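Local atomic coordinates of cytosol aminopeptidase (Staphylococcus aureus subsp. aureus, PDB entry 3KZW), a protein that probably cleaves amino-terminal residues, leucine prominent among them, from peptides as a metal-dependent member of the cytosol aminopeptidase family. Residues 237-242 and 249-254; 348-353 and 358-363; 368-373 and 452-457. One frame throughout, in Å; residues are numbered along the deposited sequence.

Contact 1 of 3, residues 237-242 and 249-254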
# COMPACT_ATOMS: atom_id res chain seq x y z
N LYS A 237 -5.61 -28.99 -31.44
CA LYS A 237 -6.99 -29.10 -30.99
C LYS A 237 -7.56 -27.69 -30.86
O LYS A 237 -7.18 -26.94 -29.95
CB LYS A 237 -7.01 -29.82 -29.64
CG LYS A 237 -8.24 -30.66 -29.39
CD LYS A 237 -7.95 -31.78 -28.39
CE LYS A 237 -7.27 -32.96 -29.06
NZ LYS A 237 -7.11 -34.09 -28.12
N ASP A 238 -8.47 -27.32 -31.76
CA ASP A 238 -9.04 -25.97 -31.76
C ASP A 238 -10.10 -25.79 -30.67
O ASP A 238 -10.46 -26.73 -29.97
CB ASP A 238 -9.56 -25.57 -33.16
CG ASP A 238 -10.84 -26.30 -33.57
OD1 ASP A 238 -11.36 -27.14 -32.80
OD2 ASP A 238 -11.34 -26.02 -34.68
N TYR A 239 -10.60 -24.56 -30.54
CA TYR A 239 -11.47 -24.18 -29.42
C TYR A 239 -12.73 -25.03 -29.26
O TYR A 239 -13.03 -25.48 -28.15
CB TYR A 239 -11.82 -22.68 -29.48
CG TYR A 239 -12.57 -22.16 -28.28
CD1 TYR A 239 -12.09 -22.36 -26.98
CD2 TYR A 239 -13.76 -21.45 -28.43
CE1 TYR A 239 -12.78 -21.88 -25.87
CE2 TYR A 239 -14.46 -20.96 -27.33
CZ TYR A 239 -13.96 -21.18 -26.05
OH TYR A 239 -14.64 -20.71 -24.96
N ASP A 240 -13.48 -25.24 -30.34
CA ASP A 240 -14.73 -26.00 -30.24
C ASP A 240 -14.54 -27.52 -30.08
O ASP A 240 -15.44 -28.21 -29.61
CB ASP A 240 -15.74 -25.67 -31.36
CG ASP A 240 -15.07 -25.24 -32.67
OD1 ASP A 240 -14.22 -24.31 -32.65
OD2 ASP A 240 -15.42 -25.81 -33.73
N THR A 241 -13.36 -28.02 -30.44
CA THR A 241 -13.01 -29.42 -30.21
C THR A 241 -12.66 -29.63 -28.74
O THR A 241 -13.18 -30.55 -28.10
CB THR A 241 -11.84 -29.90 -31.10
OG1 THR A 241 -12.11 -29.59 -32.47
CG2 THR A 241 -11.63 -31.40 -30.96
N LEU A 242 -11.80 -28.76 -28.20
CA LEU A 242 -11.31 -28.92 -26.83
C LEU A 242 -12.40 -28.71 -25.77
O LEU A 242 -12.32 -29.27 -24.69
CB LEU A 242 -10.07 -28.05 -26.56
CG LEU A 242 -10.10 -26.52 -26.48
CD1 LEU A 242 -10.48 -26.05 -25.09
CD2 LEU A 242 -8.74 -25.97 -26.85
N LEU A 249 -11.02 -26.65 -17.73
CA LEU A 249 -10.12 -25.69 -17.10
C LEU A 249 -9.40 -24.82 -18.12
O LEU A 249 -9.28 -23.61 -17.93
CB LEU A 249 -9.11 -26.40 -16.19
CG LEU A 249 -9.65 -27.22 -15.01
CD1 LEU A 249 -8.50 -27.78 -14.19
CD2 LEU A 249 -10.58 -26.42 -14.12
N LEU A 250 -8.93 -25.44 -19.21
CA LEU A 250 -8.29 -24.71 -20.30
C LEU A 250 -9.28 -23.75 -20.97
O LEU A 250 -8.91 -22.64 -21.36
CB LEU A 250 -7.69 -25.68 -21.33
CG LEU A 250 -7.00 -25.14 -22.59
CD1 LEU A 250 -5.90 -24.13 -22.28
CD2 LEU A 250 -6.46 -26.29 -23.42
N GLN A 251 -10.53 -24.18 -21.09
CA GLN A 251 -11.62 -23.35 -21.61
C GLN A 251 -11.85 -22.14 -20.70
O GLN A 251 -11.93 -21.01 -21.18
CB GLN A 251 -12.91 -24.16 -21.73
CG GLN A 251 -14.14 -23.34 -22.12
CD GLN A 251 -15.44 -24.06 -21.85
OE1 GLN A 251 -15.51 -24.98 -21.03
NE2 GLN A 251 -16.50 -23.64 -22.54
N ALA A 252 -11.94 -22.40 -19.40
CA ALA A 252 -12.18 -21.37 -18.39
C ALA A 252 -11.13 -20.25 -18.41
O ALA A 252 -11.48 -19.08 -18.31
CB ALA A 252 -12.26 -22.00 -17.01
N VAL A 253 -9.86 -20.64 -18.54
CA VAL A 253 -8.75 -19.69 -18.52
C VAL A 253 -8.72 -18.82 -19.78
O VAL A 253 -8.48 -17.62 -19.70
CB VAL A 253 -7.40 -20.43 -18.33
CG1 VAL A 253 -6.22 -19.47 -18.47
CG2 VAL A 253 -7.35 -21.10 -16.96
N GLY A 254 -8.99 -19.43 -20.93
CA GLY A 254 -8.80 -18.76 -22.21
C GLY A 254 -10.01 -18.10 -22.85
O GLY A 254 -9.86 -17.43 -23.87
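Leu250 meets Leu242 methyl to methyl, the two CD2 atoms 4.1 Å apart. The leucine side chains cross at about a right angle. Leu250 swings CG opposite its backbone N (chi1 178°), while Leu242 holds CG between its own N and carbonyl carbon, with its CB directed toward the second helix. The backbone N of Leu250 is taken by Asp374 OD2, from helix 368-380. One residue on, Gln251 contributes at two levels. Its backbone N lies 4.4 Å from CD1 of Leu242, and its extended side chain runs past the hydroxyl end of Tyr239, with Tyr239 OH 3.9 Å from Gln251 CG. This approach to the phenol ring is oblique, and the glutamine amide is turned 66° from the ring plane. Tyr239 also leans on Lys255, Lys260 and Pro261 in the loop after helix 248-254. At the start of helix 239-244, Asp238 is the N-cap: its OD1 receives Thr241 N (3.2 Å) and Thr241 OG1 from opposite faces of the carboxylate plane. No hydrogen bond crosses between residues 237-242 and 249-254; the contact is van der Waals in kind, buried leucine packing plus a tyrosine-glutamine touch at the more exposed side.

Contact 2 of 3, residues 348-353 and 358-363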
# COMPACT_ATOMS: atom_id res chain seq x y z
N ASP A 348 -14.70 -17.52 -7.32
CA ASP A 348 -15.97 -18.18 -6.95
C ASP A 348 -16.53 -19.10 -8.04
O ASP A 348 -17.39 -19.94 -7.76
CB ASP A 348 -17.06 -17.19 -6.50
CG ASP A 348 -16.74 -16.52 -5.18
OD1 ASP A 348 -15.94 -17.06 -4.39
OD2 ASP A 348 -17.30 -15.43 -4.94
N ASP A 349 -16.05 -18.94 -9.27
CA ASP A 349 -16.44 -19.80 -10.38
C ASP A 349 -16.06 -21.26 -10.13
O ASP A 349 -14.98 -21.55 -9.61
CB ASP A 349 -15.79 -19.33 -11.69
CG ASP A 349 -16.57 -18.22 -12.38
OD1 ASP A 349 -17.66 -17.85 -11.90
OD2 ASP A 349 -16.09 -17.73 -13.42
N VAL A 350 -16.96 -22.17 -10.49
CA VAL A 350 -16.70 -23.60 -10.39
C VAL A 350 -16.75 -24.23 -11.78
O VAL A 350 -17.73 -24.07 -12.50
CB VAL A 350 -17.68 -24.32 -9.42
CG1 VAL A 350 -17.42 -25.81 -9.38
CG2 VAL A 350 -17.56 -23.74 -8.01
N PHE A 351 -15.68 -24.94 -12.14
CA PHE A 351 -15.58 -25.60 -13.44
C PHE A 351 -15.32 -27.10 -13.31
O PHE A 351 -14.86 -27.58 -12.27
CB PHE A 351 -14.47 -24.96 -14.28
CG PHE A 351 -14.65 -23.49 -14.49
CD1 PHE A 351 -15.59 -23.01 -15.40
CD2 PHE A 351 -13.87 -22.57 -13.79
CE1 PHE A 351 -15.76 -21.65 -15.60
CE2 PHE A 351 -14.03 -21.20 -13.98
CZ PHE A 351 -14.98 -20.74 -14.89
N THR A 352 -15.64 -27.84 -14.37
CA THR A 352 -15.37 -29.27 -14.42
C THR A 352 -14.10 -29.52 -15.24
O THR A 352 -14.04 -29.20 -16.43
CB THR A 352 -16.55 -30.05 -15.02
OG1 THR A 352 -17.76 -29.66 -14.37
CG2 THR A 352 -16.36 -31.55 -14.85
N ALA A 353 -13.09 -30.10 -14.59
CA ALA A 353 -11.83 -30.43 -15.24
C ALA A 353 -11.99 -31.59 -16.22
O ALA A 353 -13.04 -32.24 -16.27
CB ALA A 353 -10.79 -30.77 -14.18
N THR A 358 -14.49 -31.31 -9.99
CA THR A 358 -14.88 -29.90 -9.95
C THR A 358 -13.83 -29.05 -9.25
O THR A 358 -13.28 -29.44 -8.22
CB THR A 358 -16.24 -29.70 -9.24
OG1 THR A 358 -16.21 -30.33 -7.96
CG2 THR A 358 -17.37 -30.29 -10.07
N VAL A 359 -13.55 -27.88 -9.82
CA VAL A 359 -12.53 -26.97 -9.31
C VAL A 359 -13.13 -25.59 -9.06
O VAL A 359 -13.69 -24.98 -9.96
CB VAL A 359 -11.33 -26.84 -10.30
CG1 VAL A 359 -10.27 -25.88 -9.75
CG2 VAL A 359 -10.71 -28.20 -10.58
N GLU A 360 -13.01 -25.11 -7.82
CA GLU A 360 -13.39 -23.75 -7.48
C GLU A 360 -12.20 -22.83 -7.71
O GLU A 360 -11.11 -23.06 -7.18
CB GLU A 360 -13.86 -23.65 -6.03
CG GLU A 360 -14.33 -22.26 -5.61
CD GLU A 360 -14.65 -22.14 -4.12
OE1 GLU A 360 -13.98 -22.80 -3.30
OE2 GLU A 360 -15.57 -21.37 -3.77
N VAL A 361 -12.40 -21.79 -8.51
CA VAL A 361 -11.36 -20.81 -8.80
C VAL A 361 -11.50 -19.64 -7.83
O VAL A 361 -12.50 -18.92 -7.87
CB VAL A 361 -11.41 -20.32 -10.27
CG1 VAL A 361 -10.39 -19.22 -10.51
CG2 VAL A 361 -11.16 -21.48 -11.22
N MET A 362 -10.50 -19.46 -6.97
CA MET A 362 -10.51 -18.35 -6.01
C MET A 362 -9.54 -17.23 -6.38
O MET A 362 -9.60 -16.13 -5.82
CB MET A 362 -10.21 -18.87 -4.60
CG MET A 362 -11.33 -19.72 -4.00
SD MET A 362 -12.95 -18.91 -3.96
CE MET A 362 -12.74 -17.75 -2.61
N ASN A 363 -8.65 -17.52 -7.33
CA ASN A 363 -7.67 -16.56 -7.82
C ASN A 363 -7.40 -16.83 -9.29
O ASN A 363 -6.86 -17.87 -9.66
CB ASN A 363 -6.38 -16.68 -6.99
CG ASN A 363 -5.31 -15.65 -7.38
OD1 ASN A 363 -5.48 -14.85 -8.29
ND2 ASN A 363 -4.19 -15.69 -6.66
O HOH W 1 -18.02 -20.75 -5.36
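Phe351 meets Val361 across an antiparallel pair of strands: CG2 of Val361 sits in plane at the ring edge, 3.9 Å from Phe351 CD2. The phenylalanine gets there by putting CG opposite its carbonyl carbon (chi1 -57°), which sends the ring back along the strand toward Val361 rather than straight over its bridge partner Val359. On the face that carries Val350 and Glu360, Val350 straddles two neighbours, with CG1 4.1 Å from Thr358 CB and CG2 4.2 Å from Glu360 CB. Glu360 runs extended, its OE1 bonded to Ser447, and a water donates to both Glu360 OE2 and Asp348 O. Met362, bent at chi2 and chi3, brings SD to 3.5 Å from Asp348 OD1. That aspartate belongs to the subunit interface: the backbone N atoms of Thr302 and Lys304 of a second subunit bond its two oxygens. Between the backbones, Phe351 and Val359 form the hydrogen-bonded pair (Phe351 N to Val359 O 3.0 Å, Val359 N to Phe351 O 2.8 Å), and Val361 N reaches Asp349 O almost straight, at 176°. This is a beta hairpin, with strand 452-453 adding a third strand alongside 358-360.

Contact 3 of 3, residues 368-373 and 452-457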
# COMPACT_ATOMS: atom_id res chain seq x y z
N GLY A 368 -2.04 -20.87 -14.35
CA GLY A 368 -1.08 -21.84 -14.85
C GLY A 368 -1.39 -23.26 -14.42
O GLY A 368 -1.42 -24.17 -15.24
N ARG A 369 -1.63 -23.43 -13.12
CA ARG A 369 -1.95 -24.75 -12.56
C ARG A 369 -3.24 -25.33 -13.13
O ARG A 369 -3.40 -26.55 -13.19
CB ARG A 369 -2.01 -24.68 -11.02
CG ARG A 369 -3.11 -23.78 -10.46
CD ARG A 369 -2.84 -23.41 -9.01
NE ARG A 369 -1.82 -22.36 -8.89
CZ ARG A 369 -1.44 -21.80 -7.75
NH1 ARG A 369 -1.99 -22.18 -6.60
NH2 ARG A 369 -0.51 -20.86 -7.75
N LEU A 370 -4.14 -24.46 -13.57
CA LEU A 370 -5.41 -24.88 -14.17
C LEU A 370 -5.21 -25.50 -15.55
O LEU A 370 -5.72 -26.58 -15.82
CB LEU A 370 -6.40 -23.71 -14.24
CG LEU A 370 -6.91 -23.13 -12.91
CD1 LEU A 370 -7.64 -21.82 -13.16
CD2 LEU A 370 -7.81 -24.11 -12.16
N VAL A 371 -4.46 -24.81 -16.41
CA VAL A 371 -4.22 -25.32 -17.76
C VAL A 371 -3.30 -26.54 -17.76
O VAL A 371 -3.43 -27.43 -18.60
CB VAL A 371 -3.69 -24.23 -18.75
CG1 VAL A 371 -4.69 -23.08 -18.84
CG2 VAL A 371 -2.31 -23.72 -18.36
N LEU A 372 -2.37 -26.59 -16.80
CA LEU A 372 -1.48 -27.73 -16.63
C LEU A 372 -2.25 -28.96 -16.19
O LEU A 372 -1.96 -30.07 -16.63
CB LEU A 372 -0.37 -27.42 -15.62
CG LEU A 372 0.79 -26.51 -16.06
CD1 LEU A 372 1.55 -26.02 -14.85
CD2 LEU A 372 1.73 -27.22 -17.04
N ALA A 373 -3.24 -28.76 -15.32
CA ALA A 373 -4.08 -29.84 -14.81
C ALA A 373 -4.76 -30.62 -15.94
O ALA A 373 -4.73 -31.85 -15.95
CB ALA A 373 -5.11 -29.29 -13.84
N LEU A 452 -11.96 -29.56 -5.62
CA LEU A 452 -10.65 -28.92 -5.48
C LEU A 452 -10.75 -27.39 -5.50
O LEU A 452 -11.72 -26.82 -6.00
CB LEU A 452 -9.70 -29.39 -6.59
CG LEU A 452 -9.34 -30.88 -6.68
CD1 LEU A 452 -8.75 -31.20 -8.04
CD2 LEU A 452 -8.41 -31.32 -5.56
N VAL A 453 -9.73 -26.75 -4.93
CA VAL A 453 -9.59 -25.30 -4.96
C VAL A 453 -8.21 -24.95 -5.54
O VAL A 453 -7.25 -25.69 -5.32
CB VAL A 453 -9.83 -24.66 -3.55
CG1 VAL A 453 -8.70 -24.98 -2.58
CG2 VAL A 453 -10.05 -23.16 -3.66
N ASN A 454 -8.13 -23.85 -6.28
CA ASN A 454 -6.89 -23.53 -7.00
C ASN A 454 -5.95 -22.57 -6.27
O ASN A 454 -4.87 -22.24 -6.77
CB ASN A 454 -7.20 -23.01 -8.42
CG ASN A 454 -7.50 -21.52 -8.47
OD1 ASN A 454 -8.21 -20.98 -7.61
ND2 ASN A 454 -6.96 -20.84 -9.48
N HIS A 455 -6.35 -22.13 -5.08
CA HIS A 455 -5.57 -21.13 -4.34
C HIS A 455 -5.75 -21.23 -2.83
O HIS A 455 -6.85 -21.49 -2.35
CB HIS A 455 -5.94 -19.73 -4.82
CG HIS A 455 -5.02 -18.65 -4.33
ND1 HIS A 455 -5.42 -17.68 -3.43
CD2 HIS A 455 -3.73 -18.37 -4.63
CE1 HIS A 455 -4.41 -16.86 -3.19
NE2 HIS A 455 -3.37 -17.26 -3.90
N THR A 456 -4.66 -21.02 -2.11
CA THR A 456 -4.68 -20.93 -0.65
C THR A 456 -4.26 -19.53 -0.21
O THR A 456 -3.40 -18.90 -0.84
CB THR A 456 -3.77 -22.00 0.01
OG1 THR A 456 -3.83 -21.87 1.44
CG2 THR A 456 -2.31 -21.86 -0.46
N ASN A 457 -4.86 -19.05 0.87
CA ASN A 457 -4.44 -17.78 1.46
C ASN A 457 -3.27 -17.96 2.43
O ASN A 457 -2.65 -16.99 2.86
CB ASN A 457 -5.62 -17.08 2.14
CG ASN A 457 -6.59 -16.49 1.13
OD1 ASN A 457 -6.21 -15.70 0.26
ND2 ASN A 457 -7.87 -16.87 1.25
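Arg369 and Leu370 end the NTDAEGRL signature of the cytosol aminopeptidase family, which in relatives lies at the metal-bearing active site. Here they stand at the start of helix 368-380, and both lean on Asn454, just past strand 452-453. Arg369 reaches the backbone, Leu370 the side chain. The arginine starts with CG between its backbone N and carbonyl carbon (chi1 63°), and the bend at chi3 (78°) brings both CD and NH1 onto the carbonyl oxygen of Asn454. CD lies 3.2 Å from Asn454 O, and NH1 gives the same oxygen a weak hydrogen bond, 2.9 Å long but bent to 118°. The oxygen approaches the guanidinium obliquely. Farther along, Arg369 NH1 comes within 4.4 Å of His455 CA, while Phe464, Ala465 and Phe468 of helix 461-470 pack against the arginine.

The Asn454 amide is held by Met362, just before the signature, and by Asn363 and Ala366 within it. Its OD1 accepts from Met362 N, and its ND2 donates to Asn363 O and Ala366 O, which sets the amide's rotation and ties the loop leading into the helix to the end of the strand. Backbone hydrogen bonds also join Asn454 to Glu360, at the edge where strands 358-360 and 452-453 run side by side.

Leu370 lies against the asparagine side chain, CD1 3.9 Å from Asn454 ND2 and CD2 the same distance from Asn454 CB, the two side chains crossing obliquely. Leu370 also touches Val253 of helix 248-254 and Val359 and Val361 of the hairpin.

Following the chain, contact 1 closes first, folding back the short connection between helices 239-244 and 248-254. Contact 2 then closes a four-residue turn, and contact 3 spans 78 residues to bring helix 368-380 against the end of strand 452-453. The three stand in series, neither nested nor crossed. Leu249 of contact 1 reaches both others: its CD1 packs 3.8 Å from Ala353 CB, and its CB lies 3.4 Å from Leu370 O. Contacts 2 and 3 share one small sheet, since Glu360 N is 2.8 Å from Leu452 O, probably a hydrogen bond. Together they tie helices 239-244, 248-254 and 368-380, the hairpin and strand 452-453 into one packed corner of the catalytic domain.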